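Local coordinates for sugar ABC transporter, sugar-binding protein (Streptococcus pneumoniae, PDB 2HEU), which probably captures sugars outside the cell and delivers them to an ABC transporter, as the extracellular solute-binding component of the uptake system, at residues Q80-E83 and L84-A88; P212-K215 and D216-K219; W259-T262 and A263-Q267; E313-R317 and P318-Q322. All blocks are in the same frame, centred on the assembly; numbering follows the deposited sequence. Where two conformers were deposited one is given.

Interaction 1. Residues Q80-E83 and L84-A88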
loop_
_atom_site.group_PDB
_atom_site.type_symbol
_atom_site.label_atom_id
_atom_site.label_comp_id
_atom_site.label_asym_id
_atom_site.label_seq_id
_atom_site.Cartn_x
_atom_site.Cartn_y
_atom_site.Cartn_z
ATOM N N GLN A 80 1.687 -8.003 5.035
ATOM C CA GLN A 80 3.137 -7.824 4.833
ATOM C C GLN A 80 3.878 -7.736 6.107
ATOM O O GLN A 80 5.126 -7.746 6.083
ATOM C CB GLN A 80 3.431 -6.608 3.977
ATOM C CG GLN A 80 3.329 -5.312 4.692
ATOM C CD GLN A 80 1.939 -4.740 4.609
ATOM O OE1 GLN A 80 0.860 -5.468 4.524
ATOM N NE2 GLN A 80 1.840 -3.454 4.415
ATOM N N SER A 81 3.201 -7.557 7.243
ATOM C CA SER A 81 3.878 -7.267 8.493
ATOM C C SER A 81 4.675 -8.428 9.003
ATOM O O SER A 81 4.345 -9.604 8.798
ATOM C CB SER A 81 2.903 -6.819 9.551
ATOM O OG SER A 81 1.999 -7.836 9.963
ATOM N N ILE A 82 5.727 -8.113 9.753
ATOM C CA ILE A 82 6.536 -9.157 10.394
ATOM C C ILE A 82 5.663 -9.882 11.409
ATOM O O ILE A 82 5.838 -11.082 11.613
ATOM C CB ILE A 82 7.794 -8.515 11.063
ATOM C CG1 ILE A 82 8.636 -7.759 9.992
ATOM C CG2 ILE A 82 8.632 -9.595 11.745
ATOM C CD1 ILE A 82 8.893 -8.536 8.660
ATOM N N GLU A 83 4.750 -9.179 12.060
ATOM C CA GLU A 83 3.862 -9.832 13.007
ATOM C C GLU A 83 3.025 -10.909 12.342
ATOM O O GLU A 83 2.867 -11.976 12.924
ATOM C CB GLU A 83 2.957 -8.860 13.761
ATOM C CG GLU A 83 3.694 -7.995 14.679
ATOM C CD GLU A 83 4.567 -6.960 14.042
ATOM O OE1 GLU A 83 4.295 -6.486 12.864
ATOM O OE2 GLU A 83 5.501 -6.561 14.807
ATOM N N LEU A 84 2.402 -10.638 11.208
ATOM C CA LEU A 84 1.632 -11.647 10.531
ATOM C C LEU A 84 2.567 -12.833 10.267
ATOM O O LEU A 84 2.198 -13.983 10.510
ATOM C CB LEU A 84 0.976 -11.077 9.292
ATOM C CG LEU A 84 0.099 -12.061 8.474
ATOM C CD1 LEU A 84 0.910 -12.889 7.587
ATOM C CD2 LEU A 84 -0.849 -12.962 9.359
ATOM N N GLN A 85 3.760 -12.569 9.729
ATOM C CA GLN A 85 4.651 -13.685 9.378
ATOM C C GLN A 85 4.989 -14.551 10.575
ATOM O O GLN A 85 4.854 -15.785 10.576
ATOM C CB GLN A 85 5.946 -13.112 8.815
ATOM C CG GLN A 85 5.686 -12.441 7.495
ATOM C CD GLN A 85 6.856 -11.617 7.037
ATOM O OE1 GLN A 85 6.709 -10.718 6.209
ATOM N NE2 GLN A 85 7.990 -11.835 7.622
ATOM N N GLU A 86 5.417 -13.889 11.610
ATOM C CA GLU A 86 5.920 -14.596 12.783
ATOM C C GLU A 86 4.784 -15.285 13.549
ATOM O O GLU A 86 4.940 -16.403 14.038
ATOM C CB GLU A 86 6.773 -13.738 13.649
ATOM C CG GLU A 86 8.067 -13.308 12.907
ATOM C CD GLU A 86 8.940 -14.481 12.478
ATOM O OE1 GLU A 86 9.122 -15.423 13.284
ATOM O OE2 GLU A 86 9.336 -14.535 11.308
ATOM N N TRP A 87 3.658 -14.595 13.696
ATOM C CA TRP A 87 2.522 -15.140 14.371
ATOM C C TRP A 87 1.973 -16.334 13.624
ATOM O O TRP A 87 1.548 -17.321 14.214
ATOM C CB TRP A 87 1.485 -14.068 14.706
ATOM C CG TRP A 87 1.919 -13.075 15.695
ATOM C CD1 TRP A 87 2.981 -13.177 16.621
ATOM C CD2 TRP A 87 1.369 -11.789 15.899
ATOM N NE1 TRP A 87 3.082 -12.049 17.312
ATOM C CE2 TRP A 87 2.103 -11.184 16.934
ATOM C CE3 TRP A 87 0.322 -11.091 15.339
ATOM C CZ2 TRP A 87 1.867 -9.909 17.382
ATOM C CZ3 TRP A 87 0.109 -9.822 15.799
ATOM C CH2 TRP A 87 0.838 -9.254 16.805
ATOM N N ALA A 88 1.959 -16.239 12.294
ATOM C CA ALA A 88 1.511 -17.321 11.476
ATOM C C ALA A 88 2.421 -18.562 11.636
ATOM O O ALA A 88 1.952 -19.703 11.785
ATOM C CB ALA A 88 1.414 -16.915 10.028
#

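Interaction 2. Residues P212-K215 and D216-K219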
loop_
_atom_site.group_PDB
_atom_site.type_symbol
_atom_site.label_atom_id
_atom_site.label_comp_id
_atom_site.label_asym_id
_atom_site.label_seq_id
_atom_site.Cartn_x
_atom_site.Cartn_y
_atom_site.Cartn_z
ATOM N N PRO A 212 25.263 -0.904 -12.408
ATOM C CA PRO A 212 24.195 -0.455 -13.313
ATOM C C PRO A 212 22.869 -0.214 -12.647
ATOM O O PRO A 212 22.141 0.731 -12.984
ATOM C CB PRO A 212 24.171 -1.537 -14.356
ATOM C CG PRO A 212 25.601 -1.981 -14.441
ATOM C CD PRO A 212 26.040 -1.985 -13.033
ATOM N N ILE A 213 22.502 -1.073 -11.699
ATOM C CA ILE A 213 21.214 -0.940 -11.015
ATOM C C ILE A 213 21.190 0.360 -10.225
ATOM O O ILE A 213 20.179 1.072 -10.193
ATOM C CB ILE A 213 20.886 -2.163 -10.122
ATOM C CG1 ILE A 213 20.579 -3.363 -11.013
ATOM C CG2 ILE A 213 19.779 -1.870 -9.166
ATOM C CD1 ILE A 213 20.680 -4.726 -10.335
ATOM N N MET A 214 22.281 0.667 -9.534
ATOM C CA MET A 214 22.365 1.905 -8.754
ATOM C C MET A 214 22.318 3.079 -9.683
ATOM O O MET A 214 21.642 4.087 -9.390
ATOM C CB MET A 214 23.627 1.902 -7.926
ATOM C CG MET A 214 23.629 2.586 -6.733
ATOM S SD MET A 214 22.270 2.295 -5.567
ATOM C CE MET A 214 21.722 3.970 -5.464
ATOM N N LYS A 215 22.993 3.061 -10.858
ATOM C CA LYS A 215 22.938 4.132 -11.806
ATOM C C LYS A 215 21.501 4.385 -12.244
ATOM O O LYS A 215 21.047 5.532 -12.380
ATOM C CB LYS A 215 23.825 3.844 -13.017
ATOM C CG LYS A 215 25.310 3.897 -12.682
ATOM C CD LYS A 215 26.143 3.484 -13.940
ATOM C CE LYS A 215 27.643 3.467 -13.642
ATOM N NZ LYS A 215 28.150 4.758 -13.365
ATOM N N ASP A 216 20.766 3.309 -12.506
ATOM C CA ASP A 216 19.363 3.451 -12.932
ATOM C C ASP A 216 18.494 3.989 -11.793
ATOM O O ASP A 216 17.627 4.823 -12.022
ATOM C CB ASP A 216 18.818 2.142 -13.452
ATOM C CG ASP A 216 19.293 1.785 -14.903
ATOM O OD1 ASP A 216 19.763 2.682 -15.601
ATOM O OD2 ASP A 216 19.105 0.637 -15.304
ATOM N N ASP A 217 18.703 3.478 -10.578
ATOM C CA ASP A 217 17.951 4.034 -9.435
ATOM C C ASP A 217 18.211 5.542 -9.310
ATOM O O ASP A 217 17.278 6.301 -9.073
ATOM C CB ASP A 217 18.391 3.321 -8.160
ATOM C CG ASP A 217 17.770 3.936 -6.934
ATOM O OD1 ASP A 217 16.493 3.680 -6.842
ATOM O OD2 ASP A 217 18.398 4.624 -6.151
ATOM N N ILE A 218 19.466 5.980 -9.440
ATOM C CA ILE A 218 19.800 7.371 -9.361
ATOM C C ILE A 218 19.153 8.148 -10.472
ATOM O O ILE A 218 18.665 9.252 -10.266
ATOM C CB ILE A 218 21.332 7.498 -9.314
ATOM C CG1 ILE A 218 21.843 7.009 -7.950
ATOM C CG2 ILE A 218 21.758 8.938 -9.618
ATOM C CD1 ILE A 218 23.336 6.767 -7.880
ATOM N N LYS A 219 19.118 7.596 -11.696
ATOM C CA LYS A 219 18.434 8.233 -12.805
ATOM C C LYS A 219 16.968 8.498 -12.447
ATOM O O LYS A 219 16.444 9.613 -12.646
ATOM C CB LYS A 219 18.526 7.372 -14.050
ATOM C CG LYS A 219 17.770 7.858 -15.249
ATOM C CD LYS A 219 17.849 6.880 -16.398
ATOM C CE LYS A 219 17.010 7.182 -17.606
ATOM N NZ LYS A 219 17.424 8.386 -18.302
HETATM O O HOH W 1 22.678 1.598 -15.624
#

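Interaction 3. Residues W259-T262 and A263-Q267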
loop_
_atom_site.group_PDB
_atom_site.type_symbol
_atom_site.label_atom_id
_atom_site.label_comp_id
_atom_site.label_asym_id
_atom_site.label_seq_id
_atom_site.Cartn_x
_atom_site.Cartn_y
_atom_site.Cartn_z
ATOM N N TRP A 259 -4.010 6.028 -0.773
ATOM C CA TRP A 259 -4.652 6.601 0.394
ATOM C C TRP A 259 -4.875 8.116 0.221
ATOM O O TRP A 259 -5.747 8.707 0.860
ATOM C CB TRP A 259 -3.836 6.354 1.664
ATOM C CG TRP A 259 -2.405 6.723 1.560
ATOM C CD1 TRP A 259 -1.857 7.966 1.667
ATOM C CD2 TRP A 259 -1.293 5.843 1.256
ATOM N NE1 TRP A 259 -0.479 7.910 1.479
ATOM C CE2 TRP A 259 -0.128 6.628 1.213
ATOM C CE3 TRP A 259 -1.193 4.466 0.996
ATOM C CZ2 TRP A 259 1.135 6.061 0.937
ATOM C CZ3 TRP A 259 0.053 3.904 0.716
ATOM C CH2 TRP A 259 1.186 4.702 0.733
ATOM N N ALA A 260 -4.077 8.791 -0.599
ATOM C CA ALA A 260 -4.057 10.241 -0.650
ATOM C C ALA A 260 -5.319 10.840 -1.280
ATOM O O ALA A 260 -5.626 11.991 -1.025
ATOM C CB ALA A 260 -2.814 10.763 -1.381
ATOM N N ILE A 261 -6.012 10.079 -2.114
ATOM C CA ILE A 261 -7.149 10.658 -2.844
ATOM C C ILE A 261 -8.213 11.210 -1.868
ATOM O O ILE A 261 -8.824 12.246 -2.160
ATOM C CB ILE A 261 -7.770 9.665 -3.840
ATOM C CG1 ILE A 261 -8.773 10.351 -4.755
ATOM C CG2 ILE A 261 -8.327 8.425 -3.173
ATOM C CD1 ILE A 261 -8.271 11.571 -5.534
ATOM N N THR A 262 -8.400 10.581 -0.740
ATOM C CA THR A 262 -9.383 11.017 0.216
ATOM C C THR A 262 -9.060 12.429 0.706
ATOM O O THR A 262 -9.916 13.369 0.707
ATOM C CB THR A 262 -9.310 10.030 1.395
ATOM O OG1 THR A 262 -9.392 8.641 0.906
ATOM C CG2 THR A 262 -10.426 10.308 2.379
ATOM N N ALA A 263 -7.776 12.639 1.075
ATOM C CA ALA A 263 -7.316 13.932 1.524
ATOM C C ALA A 263 -7.423 14.969 0.425
ATOM O O ALA A 263 -7.778 16.137 0.668
ATOM C CB ALA A 263 -5.910 13.848 2.077
ATOM N N ILE A 264 -7.038 14.614 -0.803
ATOM C CA ILE A 264 -7.106 15.547 -1.912
ATOM C C ILE A 264 -8.582 15.983 -2.105
ATOM O O ILE A 264 -8.832 17.198 -2.277
ATOM C CB ILE A 264 -6.551 14.905 -3.222
ATOM C CG1 ILE A 264 -5.047 14.617 -3.037
ATOM C CG2 ILE A 264 -6.808 15.847 -4.383
ATOM C CD1 ILE A 264 -4.526 13.684 -4.094
ATOM N N ASN A 265 -9.491 15.065 -2.114
ATOM C CA ASN A 265 -10.917 15.449 -2.397
ATOM C C ASN A 265 -11.440 16.383 -1.345
ATOM O O ASN A 265 -12.300 17.221 -1.684
ATOM C CB ASN A 265 -11.765 14.220 -2.561
ATOM C CG ASN A 265 -11.577 13.524 -3.864
ATOM O OD1 ASN A 265 -11.213 14.173 -4.861
ATOM N ND2 ASN A 265 -11.874 12.254 -3.898
ATOM N N GLU A 266 -11.027 16.305 -0.115
ATOM C CA GLU A 266 -11.605 17.136 0.905
ATOM C C GLU A 266 -11.103 18.578 0.813
ATOM O O GLU A 266 -11.554 19.475 1.550
ATOM C CB GLU A 266 -11.287 16.544 2.303
ATOM C CG GLU A 266 -11.926 15.214 2.573
ATOM C CD GLU A 266 -12.081 14.877 4.015
ATOM O OE1 GLU A 266 -11.524 15.573 4.862
ATOM O OE2 GLU A 266 -12.886 13.914 4.279
ATOM N N GLN A 267 -10.146 18.817 -0.104
ATOM C CA GLN A 267 -9.693 20.181 -0.403
ATOM C C GLN A 267 -10.474 20.826 -1.542
ATOM O O GLN A 267 -10.197 21.996 -1.867
ATOM C CB GLN A 267 -8.195 20.112 -0.756
ATOM C CG GLN A 267 -7.361 19.662 0.421
ATOM C CD GLN A 267 -7.431 20.581 1.607
ATOM O OE1 GLN A 267 -7.556 21.821 1.441
ATOM N NE2 GLN A 267 -7.335 20.051 2.820
#

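Interaction 4. Residues E313-R317 and P318-Q322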
loop_
_atom_site.group_PDB
_atom_site.type_symbol
_atom_site.label_atom_id
_atom_site.label_comp_id
_atom_site.label_asym_id
_atom_site.label_seq_id
_atom_site.Cartn_x
_atom_site.Cartn_y
_atom_site.Cartn_z
ATOM N N GLU A 313 -16.223 -15.207 5.479
ATOM C CA GLU A 313 -16.858 -15.591 4.222
ATOM C C GLU A 313 -17.815 -14.510 3.753
ATOM O O GLU A 313 -17.881 -14.219 2.560
ATOM C CB GLU A 313 -17.562 -16.936 4.398
ATOM C CG GLU A 313 -18.158 -17.426 3.092
ATOM C CD GLU A 313 -19.565 -17.026 2.833
ATOM O OE1 GLU A 313 -20.395 -17.127 3.775
ATOM O OE2 GLU A 313 -19.890 -16.756 1.660
ATOM N N TYR A 314 -18.600 -13.946 4.642
ATOM C CA TYR A 314 -19.563 -12.976 4.286
ATOM C C TYR A 314 -18.900 -11.799 3.541
ATOM O O TYR A 314 -19.423 -11.338 2.507
ATOM C CB TYR A 314 -20.295 -12.428 5.577
ATOM C CG TYR A 314 -21.434 -11.550 5.311
ATOM C CD1 TYR A 314 -21.440 -10.215 5.622
ATOM C CD2 TYR A 314 -22.609 -12.057 4.778
ATOM C CE1 TYR A 314 -22.500 -9.426 5.430
ATOM C CE2 TYR A 314 -23.735 -11.262 4.573
ATOM C CZ TYR A 314 -23.660 -9.950 4.881
ATOM O OH TYR A 314 -24.710 -9.092 4.633
ATOM N N MET A 315 -17.751 -11.339 4.051
ATOM C CA MET A 315 -17.085 -10.208 3.424
ATOM C C MET A 315 -16.522 -10.529 2.057
ATOM O O MET A 315 -16.257 -9.595 1.262
ATOM C CB MET A 315 -16.009 -9.689 4.387
ATOM C CG MET A 315 -15.439 -8.307 4.021
ATOM S SD MET A 315 -16.599 -7.065 4.508
ATOM C CE MET A 315 -16.426 -6.738 3.426
ATOM N N THR A 316 -16.260 -11.808 1.753
ATOM C CA THR A 316 -15.802 -12.204 0.421
ATOM C C THR A 316 -16.913 -12.212 -0.659
ATOM O O THR A 316 -16.608 -12.398 -1.819
ATOM C CB THR A 316 -15.089 -13.533 0.421
ATOM O OG1 THR A 316 -16.061 -14.620 0.636
ATOM C CG2 THR A 316 -13.921 -13.708 1.370
ATOM N N ARG A 317 -18.166 -12.097 -0.234
ATOM C CA ARG A 317 -19.247 -12.106 -1.203
ATOM C C ARG A 317 -19.238 -10.788 -1.992
ATOM O O ARG A 317 -19.071 -9.727 -1.394
ATOM C CB ARG A 317 -20.589 -12.220 -0.482
ATOM C CG ARG A 317 -20.746 -13.519 0.248
ATOM C CD ARG A 317 -22.030 -13.571 1.001
ATOM N NE ARG A 317 -22.131 -14.765 1.778
ATOM C CZ ARG A 317 -23.206 -15.138 2.466
ATOM N NH1 ARG A 317 -24.271 -14.329 2.443
ATOM N NH2 ARG A 317 -23.166 -16.188 3.214
ATOM N N PRO A 318 -19.424 -10.805 -3.313
ATOM C CA PRO A 318 -19.314 -9.558 -4.071
ATOM C C PRO A 318 -20.232 -8.515 -3.659
ATOM O O PRO A 318 -19.838 -7.357 -3.573
ATOM C CB PRO A 318 -19.613 -10.023 -5.516
ATOM C CG PRO A 318 -19.863 -11.396 -5.507
ATOM C CD PRO A 318 -19.648 -11.985 -4.162
ATOM N N GLU A 319 -21.499 -8.866 -3.310
ATOM C CA GLU A 319 -22.427 -7.834 -2.959
ATOM C C GLU A 319 -22.220 -7.221 -1.552
ATOM O O GLU A 319 -22.760 -6.171 -1.220
ATOM C CB GLU A 319 -23.871 -8.479 -3.042
ATOM C CG GLU A 319 -24.190 -9.627 -2.040
ATOM C CD GLU A 319 -23.667 -11.014 -2.402
ATOM O OE1 GLU A 319 -22.988 -11.178 -3.433
ATOM O OE2 GLU A 319 -24.130 -12.005 -1.766
ATOM N N VAL A 320 -21.445 -7.915 -0.761
ATOM C CA VAL A 320 -21.045 -7.367 0.560
ATOM C C VAL A 320 -19.782 -6.489 0.420
ATOM O O VAL A 320 -19.831 -5.322 0.811
ATOM C CB VAL A 320 -20.776 -8.485 1.599
ATOM C CG1 VAL A 320 -20.382 -7.929 2.899
ATOM C CG2 VAL A 320 -22.082 -9.360 1.748
ATOM N N MET A 321 -18.782 -7.024 -0.227
ATOM C CA MET A 321 -17.575 -6.277 -0.526
ATOM C C MET A 321 -17.926 -5.002 -1.258
ATOM O O MET A 321 -17.312 -3.941 -1.036
ATOM C CB MET A 321 -16.543 -7.147 -1.224
ATOM C CG MET A 321 -15.223 -6.408 -1.499
ATOM S SD MET A 321 -14.372 -6.175 0.117
ATOM C CE MET A 321 -13.788 -4.623 -0.157
ATOM N N GLN A 322 -18.939 -5.042 -2.174
ATOM C CA GLN A 322 -19.318 -3.850 -2.883
ATOM C C GLN A 322 -19.645 -2.669 -1.956
ATOM O O GLN A 322 -19.339 -1.513 -2.276
ATOM C CB GLN A 322 -20.541 -4.114 -3.756
ATOM C CG GLN A 322 -20.857 -3.029 -4.798
ATOM C CD GLN A 322 -19.903 -3.042 -5.946
ATOM O OE1 GLN A 322 -19.147 -2.021 -6.237
ATOM N NE2 GLN A 322 -19.825 -4.140 -6.582
HETATM O O HOH W 2 -25.117 -12.040 0.755
#

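Interaction 1. Residues Q80-E83 and L84-A88
Ser81 and Leu84 meet at an N-cap, a common way of opening an alpha-helix, here that of helix 82-89 in a bacterial extracellular solute-binding protein. Polar contacts come first. Ser81 OG accepts the amide of Leu84 at 3.1 Å from N, a nearly straight bond with an N-H...O angle of 163°. The hydroxyl is placed for this by its first torsion, which holds OG between the backbone N and the carbonyl carbon (chi1 67°). The same oxygen also bonds to Tyr78 O, so the cap is tied to the chain just before the helix as well as to its first turn. Behind the cap the regular i to i+4 pattern sets in: Gln85 N to Ser81 O, Glu86 N to Ile82 O, and Trp87 N to Glu83 O, the last at 2.8 Å.

Apolar contacts run three and four residues on. Ile82 and Glu86 run side by side, and their aliphatic parts touch where Ile82 CG2 lies 3.9 Å from Glu86 CG. Ile82 CD1 turns instead to the side of Gln85.

The third kind is aromatic. Trp87 packs against Leu62 and Val66 of helix 58-67, joining the two helices. Glu83 CB and CG lie along the indole, while the bend at chi2 leads the carboxylate away. Glu83 CG reaches 3.8 Å from Trp87 CH2, and Glu83 CB makes a CH-pi contact over one face, 3.6 Å from the centroid of the Trp87 six-membered ring and 9° from its normal.

Interaction 2. Residues P212-K215 and D216-K219
Met214 and Ile218 touch one turn apart on helix 212-222, because the methionine bends round so that its end reaches the next turn. CB points away from that turn, and CG lies opposite the backbone N, beside the carbonyl carbon (chi1 -151°). CB, CG and SD make no close contact with 216-219; bends at chi2 and chi3 carry the terminal methyl back to it. Met214 CE comes to 3.9 Å from Ile218 CG1, the two side chains crossing at a slant, and to 3.5 Å from Asp217 OD2, whose side chain lies alongside. The surroundings of Met214 and Ile218 include Val389, Leu392 and Met388 of helix 385-396, so this pair joins two helices.

On another side of the helix the contact is polar. Pro212 O takes the amide of Asp216 at 3.0 Å from N, and a water donates to it, at 2.8 Å from Pro212 O. That water also reaches Asp216 OD1, a weak bond at 3.1 Å, and so links the first-turn carbonyl to the carboxylate one turn later. Lys219 N bonds to Lys215 O, while Lys219 NZ makes salt bridges with Asp150 and Glu153 of helix 149-161.

Chemically the contact is divided: a thioether methyl and a branched alkyl chain meet by dispersion on the face toward helix 385-396, and the methyl also lies beside a carboxylate oxygen, where its slightly polarised C-H groups would be favourably placed. The carbonyl of Pro212 gains a second donor, which should leave its oxygen more fully satisfied than the helix bond alone.

Interaction 3. Residues W259-T262 and A263-Q267
Ile261 O receives the amide of Asn265 at 2.9 Å from N, the shortest hydrogen bond joining 259-262 to 263-267 and a regular alpha-helical one, with an N-H...O angle of 163°. It belongs to helix 260-265, a short helix that follows strand 253-257 in this solute-binding protein. One residue earlier, Ile264 N bonds to Ala260 O at 3.0 Å, the donor standing close to the line of the carbonyl. One residue later the bond is longer and more bent: Glu266 N to Thr262 O spans 3.2 Å with an angle of 142°. The amide of Glu266 has a weak second acceptor in Ala263 O, and Gln267 N bonds to Ile264 O, so three-residue spacing joins the four-residue pattern towards the end of this helix.

The side chains of the helix face helix 239-247 and the sheet. Ile264 sends CD1 back along the helix to the methyl of Ala260, and Phe246 of helix 239-247 and Tyr132 of strand 129-134 pack on it too. Ile261 reaches the strands as well, touching Tyr132 and Ile273, the latter on strand 273-276. The helix therefore lies against the three-stranded antiparallel sheet.

Ile261 is also the apolar partner of Asn265, the two crossing aslant. Its CG1 stands opposite the backbone N (chi1 -170°), a setting that takes the longer branch towards the next turn, where Ile261 CD1 is 4.4 Å from Ile264 CB. At the end of the asparagine the amide lies beside this alkyl branch: Asn265 ND2 is 3.7 Å from Ile261 CG1, and Asn265 OD1 is 4.0 Å from Ile261 CD1.

Interaction 4. Residues E313-R317 and P318-Q322
The side chains of Val320 and Tyr314 cross at about a right angle, at the turn between two consecutive helices, 305-315 and 318-328, where Arg317 occupies the N-cap position of the second. Val320 CG2 sits over one face of the phenol, 3.7 Å from the Tyr314 ring centroid and 15° from the normal, a CH-pi contact. Tyr314 CG lies opposite its own backbone N (chi1 -172°), which carries the ring beside the second helix; Phe41 of helix 31-44 meets it edge-to-face.

A guanidinium lies over part of the same tyrosine: Tyr314 CD2 is above the Arg317 plane, displaced towards its rim. At the edge of the guanidinium, NE and NH2 grip Glu313 side-on, NE with its partner in the plane and NH2 with its partner tilted from it. Arg317 NH2 uses the syn lone pair of Glu313 OE1 at 3.0 Å, whereas Arg317 NE meets Glu313 OE2 from above the carboxylate plane. Arg104 and Glu44 add further salt bridges to Glu313 and Arg317, a charge network that should favour the ionised carboxylate and limit the rotation of both groups.

Met315 and Met321 cross at a slant, with Met315 CE 3.9 Å from Met321 SD. Met321 N to Arg317 O, 3.0 Å and 171°, is the first i to i+4 bond of helix 318-328. Arg317 and Glu319 are joined through water: it accepts from Arg317 NH1 at 3.0 Å and donates to Glu319 OE2 at 2.7 Å.

How the interactions relate
Four local contacts, each within one helix or at the junction of two, are spread over a single chain of the two-lobed periplasmic-binding-protein fold. None touches another. Interactions 1 and 3 come nearest, about 8 Å between closest atoms, although their centres are 30 Å apart on opposite sides of the chain's centre. Interactions 2 and 4 are the farthest, 43 Å between centres. Interaction 4 lies in the neighbourhood of the sodium without touching it, the Thr316 side chain being about 10 Å away; Lys103 and Glu335 contribute to the metal site. Sugars of such proteins bind in the cleft between the lobes; these contacts are probably packing within the lobes, and this apo form holds no sugar.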